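Acyl-homoserine-lactone synthase (Mesorhizobium sp. ORS 3359, PDB 6WNS) probably makes an acyl-homoserine lactone quorum-sensing signal, transferring the acyl group from a coenzyme A thioester. Local coordinates at residues 69-83 with 94-108. Residues are numbered along the deposited sequence; the frame is centred on the assembly and turned at random.
Sequences GGSRLVPTLEPHLMS and PPRAAEIFEWTRFFV
Glu-102 reaches from its strand to the start of helix 81-84. Its CG lies anti to the backbone N (chi1 175°) and the chain runs on extended, which carries the carboxylate to the first turn. OE1 accepts from Leu-81 N at 2.9 Å and OE2 from Met-82 N at 2.8 Å, both on the syn side. His-80 stands at the N-cap position. The CD2 edge of its ring faces Glu-102 CD, with ring and carboxylate planes at 90°. With an alanine here in place of Glu-102, both helix-start amides would probably lose these acceptors and a gap would open beside His-80.

Thr-76 fills the corner where the chain leaves strand 69-75. Its OG1 gives a 2.6 Å hydrogen bond to Ile-100 O, from above the carbonyl plane, and accepts from Ala-97 N. Thr-76 N binds the same Ile-100 oxygen. Arg-96, bent at chi3, donates a nearly straight hydrogen bond from NE to Thr-76 O at 2.8 Å, and Ser-83 CB covers one guanidinium face.

Strands 69-75 and 100-108 are antiparallel neighbours in the mixed sheet of the acetyltransferase-like autoinducer synthase fold. A beta bulge shifts their register between Gly-70 and Arg-72. Past it, Arg-72 NE points within its guanidinium plane at Thr-104 OG1, 2.8 Å away. Arg-72 NH1 also makes salt bridges with Asp-48 and Asp-51. At the end of strand 69-75, Pro-75 CA sits 3.6 Å from the centroid of the Phe-101 ring, a CH-pi contact over the face.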
# COMPACT_ATOMS: atom_id res chain seq x y z
N GLY A 69 -6.07 9.07 -2.32
CA GLY A 69 -5.02 8.27 -1.66
C GLY A 69 -4.95 6.88 -2.23
O GLY A 69 -5.77 6.54 -3.13
N GLY A 70 -4.02 6.06 -1.76
CA GLY A 70 -4.02 4.69 -2.29
C GLY A 70 -2.89 3.85 -1.80
O GLY A 70 -2.23 4.23 -0.83
N SER A 71 -2.75 2.68 -2.45
CA SER A 71 -1.70 1.70 -2.14
C SER A 71 -1.61 0.69 -3.26
O SER A 71 -2.49 0.69 -4.12
CB SER A 71 -1.94 1.09 -0.77
OG SER A 71 -3.28 1.21 -0.43
N ARG A 72 -0.58 -0.11 -3.22
CA ARG A 72 -0.28 -1.14 -4.23
C ARG A 72 0.03 -2.44 -3.50
O ARG A 72 0.57 -2.40 -2.39
CB ARG A 72 0.92 -0.76 -5.08
CG ARG A 72 1.28 -1.74 -6.17
CD ARG A 72 2.46 -1.17 -6.95
NE ARG A 72 3.72 -0.99 -6.22
CZ ARG A 72 4.87 -0.75 -6.81
NH1 ARG A 72 4.87 -0.61 -8.13
NH2 ARG A 72 6.01 -0.67 -6.11
N LEU A 73 -0.51 -3.50 -4.06
CA LEU A 73 -0.22 -4.87 -3.59
C LEU A 73 0.40 -5.64 -4.75
O LEU A 73 -0.19 -5.64 -5.91
CB LEU A 73 -1.52 -5.51 -3.15
CG LEU A 73 -2.07 -5.04 -1.81
CD1 LEU A 73 -3.46 -5.61 -1.59
CD2 LEU A 73 -1.14 -5.39 -0.66
N VAL A 74 1.42 -6.42 -4.41
CA VAL A 74 2.10 -7.35 -5.33
C VAL A 74 2.16 -8.75 -4.72
O VAL A 74 2.53 -8.90 -3.56
CB VAL A 74 3.49 -6.78 -5.59
CG1 VAL A 74 4.33 -7.67 -6.48
CG2 VAL A 74 3.38 -5.40 -6.22
N PRO A 75 1.87 -9.82 -5.48
CA PRO A 75 1.96 -11.18 -4.94
C PRO A 75 3.38 -11.46 -4.44
O PRO A 75 4.38 -11.17 -5.12
CB PRO A 75 1.55 -12.09 -6.11
CG PRO A 75 1.30 -11.24 -7.30
CD PRO A 75 1.59 -9.80 -6.92
N THR A 76 3.54 -11.94 -3.22
CA THR A 76 4.91 -12.22 -2.70
C THR A 76 5.57 -13.37 -3.48
O THR A 76 6.80 -13.46 -3.39
CB THR A 76 4.96 -12.55 -1.22
OG1 THR A 76 4.06 -13.63 -0.92
CG2 THR A 76 4.74 -11.31 -0.38
N LEU A 77 4.82 -14.19 -4.23
CA LEU A 77 5.43 -15.24 -5.07
C LEU A 77 6.09 -14.59 -6.29
O LEU A 77 6.82 -15.26 -6.96
CB LEU A 77 4.38 -16.28 -5.50
CG LEU A 77 3.83 -17.21 -4.41
CD1 LEU A 77 2.80 -18.17 -5.00
CD2 LEU A 77 4.93 -17.98 -3.67
N GLU A 78 5.78 -13.34 -6.61
CA GLU A 78 6.46 -12.60 -7.69
C GLU A 78 7.57 -11.80 -7.04
O GLU A 78 7.43 -11.49 -5.86
CB GLU A 78 5.50 -11.57 -8.31
CG GLU A 78 4.39 -12.19 -9.11
CD GLU A 78 4.87 -12.97 -10.32
OE1 GLU A 78 5.86 -12.53 -11.00
OE2 GLU A 78 4.28 -14.03 -10.55
N PRO A 79 8.58 -11.35 -7.81
CA PRO A 79 9.56 -10.37 -7.33
C PRO A 79 8.85 -9.14 -6.78
O PRO A 79 7.89 -8.66 -7.37
CB PRO A 79 10.44 -10.06 -8.56
CG PRO A 79 9.78 -10.68 -9.77
CD PRO A 79 8.82 -11.70 -9.22
N HIS A 80 9.30 -8.69 -5.62
CA HIS A 80 8.69 -7.54 -4.92
C HIS A 80 9.79 -6.76 -4.19
O HIS A 80 10.98 -7.14 -4.33
CB HIS A 80 7.52 -8.02 -4.08
CG HIS A 80 7.91 -8.98 -3.01
ND1 HIS A 80 8.12 -10.33 -3.29
CD2 HIS A 80 8.04 -8.86 -1.67
CE1 HIS A 80 8.38 -10.97 -2.16
NE2 HIS A 80 8.35 -10.10 -1.18
N LEU A 81 9.45 -5.61 -3.63
CA LEU A 81 10.49 -4.69 -3.09
C LEU A 81 11.33 -5.42 -2.03
O LEU A 81 12.57 -5.38 -2.07
CB LEU A 81 9.85 -3.45 -2.46
CG LEU A 81 10.87 -2.43 -1.96
CD1 LEU A 81 11.58 -1.78 -3.13
CD2 LEU A 81 10.20 -1.36 -1.15
N MET A 82 10.66 -6.13 -1.16
CA MET A 82 11.35 -6.79 -0.02
C MET A 82 12.20 -7.91 -0.57
O MET A 82 13.29 -8.14 0.02
CB MET A 82 10.40 -7.31 1.06
CG MET A 82 11.10 -7.50 2.42
SD MET A 82 10.13 -8.37 3.65
CE MET A 82 8.72 -7.28 3.82
N SER A 83 11.77 -8.57 -1.65
CA SER A 83 12.54 -9.70 -2.19
C SER A 83 13.71 -9.18 -3.02
O SER A 83 14.75 -9.76 -2.90
CB SER A 83 11.69 -10.67 -2.96
OG SER A 83 11.48 -10.27 -4.29
N PRO A 94 12.39 -13.13 2.87
CA PRO A 94 11.07 -12.53 3.01
C PRO A 94 9.99 -13.59 2.88
O PRO A 94 10.21 -14.65 2.27
CB PRO A 94 10.94 -11.53 1.84
CG PRO A 94 12.26 -11.55 1.09
CD PRO A 94 13.10 -12.67 1.67
N PRO A 95 8.84 -13.38 3.55
CA PRO A 95 7.72 -14.30 3.46
C PRO A 95 7.10 -14.27 2.05
O PRO A 95 6.85 -13.21 1.50
CB PRO A 95 6.78 -13.82 4.57
CG PRO A 95 7.11 -12.36 4.74
CD PRO A 95 8.59 -12.27 4.49
N ARG A 96 6.94 -15.46 1.47
CA ARG A 96 6.49 -15.71 0.08
C ARG A 96 5.45 -16.84 0.08
O ARG A 96 5.79 -17.99 0.41
CB ARG A 96 7.72 -15.98 -0.80
CG ARG A 96 8.81 -14.91 -0.68
CD ARG A 96 9.88 -14.99 -1.74
NE ARG A 96 9.44 -14.40 -2.98
CZ ARG A 96 10.22 -14.07 -4.01
NH1 ARG A 96 11.53 -14.26 -3.94
NH2 ARG A 96 9.71 -13.52 -5.10
N ALA A 97 4.20 -16.55 -0.26
CA ALA A 97 3.11 -17.55 -0.22
C ALA A 97 2.07 -17.03 -1.17
O ALA A 97 2.11 -15.83 -1.40
CB ALA A 97 2.56 -17.66 1.18
N ALA A 98 1.20 -17.86 -1.68
CA ALA A 98 0.05 -17.43 -2.51
C ALA A 98 -0.84 -16.46 -1.69
O ALA A 98 -1.46 -15.56 -2.33
CB ALA A 98 -0.73 -18.64 -2.99
N GLU A 99 -0.84 -16.67 -0.34
CA GLU A 99 -1.83 -16.12 0.64
C GLU A 99 -1.37 -14.71 1.07
O GLU A 99 -2.10 -14.01 1.82
CB GLU A 99 -2.00 -17.02 1.89
CG GLU A 99 -1.46 -18.45 1.74
CD GLU A 99 -2.48 -19.58 1.78
OE1 GLU A 99 -2.91 -20.00 2.91
OE2 GLU A 99 -2.81 -20.10 0.70
N ILE A 100 -0.17 -14.33 0.60
CA ILE A 100 0.62 -13.18 1.16
C ILE A 100 0.95 -12.21 0.03
O ILE A 100 1.63 -12.66 -0.90
CB ILE A 100 1.90 -13.70 1.85
CG1 ILE A 100 1.56 -14.67 3.00
CG2 ILE A 100 2.77 -12.56 2.33
CD1 ILE A 100 2.75 -15.03 3.88
N PHE A 101 0.64 -10.90 0.19
CA PHE A 101 0.93 -9.87 -0.84
C PHE A 101 1.76 -8.80 -0.17
O PHE A 101 1.68 -8.63 1.06
CB PHE A 101 -0.34 -9.28 -1.47
CG PHE A 101 -0.92 -10.10 -2.60
CD1 PHE A 101 -1.17 -9.53 -3.85
CD2 PHE A 101 -1.13 -11.46 -2.45
CE1 PHE A 101 -1.72 -10.29 -4.87
CE2 PHE A 101 -1.71 -12.22 -3.46
CZ PHE A 101 -2.00 -11.63 -4.67
N GLU A 102 2.60 -8.14 -0.94
CA GLU A 102 3.45 -7.06 -0.39
C GLU A 102 2.73 -5.75 -0.66
O GLU A 102 2.35 -5.54 -1.80
CB GLU A 102 4.85 -7.09 -0.97
CG GLU A 102 5.64 -5.90 -0.46
CD GLU A 102 6.90 -5.57 -1.21
OE1 GLU A 102 6.80 -5.39 -2.44
OE2 GLU A 102 8.00 -5.49 -0.53
N TRP A 103 2.62 -4.92 0.38
CA TRP A 103 2.16 -3.51 0.39
C TRP A 103 3.32 -2.58 0.05
O TRP A 103 4.37 -2.63 0.76
CB TRP A 103 1.59 -3.20 1.76
CG TRP A 103 0.97 -1.86 1.97
CD1 TRP A 103 0.48 -0.98 1.05
CD2 TRP A 103 0.66 -1.30 3.26
NE1 TRP A 103 -0.09 0.09 1.70
CE2 TRP A 103 -0.02 -0.09 3.04
CE3 TRP A 103 0.82 -1.76 4.59
CZ2 TRP A 103 -0.45 0.71 4.08
CZ3 TRP A 103 0.41 -0.96 5.62
CH2 TRP A 103 -0.23 0.26 5.37
N THR A 104 3.13 -1.75 -0.99
CA THR A 104 4.05 -0.64 -1.30
C THR A 104 3.19 0.60 -1.60
O THR A 104 1.97 0.47 -1.88
CB THR A 104 5.00 -1.05 -2.44
OG1 THR A 104 4.23 -1.61 -3.52
CG2 THR A 104 6.03 -2.07 -2.01
N ARG A 105 3.84 1.75 -1.68
CA ARG A 105 3.24 2.97 -2.28
C ARG A 105 1.96 3.37 -1.55
O ARG A 105 0.98 3.63 -2.20
CB ARG A 105 3.12 2.74 -3.78
CG ARG A 105 4.47 2.39 -4.39
CD ARG A 105 5.72 3.19 -3.98
NE ARG A 105 6.81 2.92 -4.92
CZ ARG A 105 7.02 3.64 -6.02
NH1 ARG A 105 6.47 4.84 -6.13
NH2 ARG A 105 7.98 3.30 -6.86
N PHE A 106 1.99 3.42 -0.22
CA PHE A 106 0.90 4.01 0.56
C PHE A 106 1.01 5.52 0.43
O PHE A 106 2.11 6.03 0.66
CB PHE A 106 0.98 3.64 2.03
CG PHE A 106 0.01 4.40 2.89
CD1 PHE A 106 -1.32 4.03 2.95
CD2 PHE A 106 0.45 5.50 3.62
CE1 PHE A 106 -2.19 4.71 3.80
CE2 PHE A 106 -0.43 6.20 4.44
CZ PHE A 106 -1.74 5.78 4.54
N PHE A 107 -0.02 6.19 -0.02
CA PHE A 107 -0.02 7.67 0.02
C PHE A 107 -1.43 8.19 0.29
O PHE A 107 -2.44 7.56 -0.10
CB PHE A 107 0.50 8.23 -1.30
CG PHE A 107 -0.43 7.93 -2.44
CD1 PHE A 107 -0.49 6.66 -3.00
CD2 PHE A 107 -1.31 8.89 -2.89
CE1 PHE A 107 -1.38 6.38 -4.02
CE2 PHE A 107 -2.15 8.62 -3.96
CZ PHE A 107 -2.18 7.38 -4.53
N VAL A 108 -1.43 9.37 0.87
CA VAL A 108 -2.61 10.23 1.03
C VAL A 108 -2.26 11.60 0.46
O VAL A 108 -1.18 12.24 0.83
CB VAL A 108 -2.98 10.32 2.53
CG1 VAL A 108 -4.26 11.11 2.73
CG2 VAL A 108 -3.07 8.94 3.16
O HOH W 1 1.83 -14.36 -3.88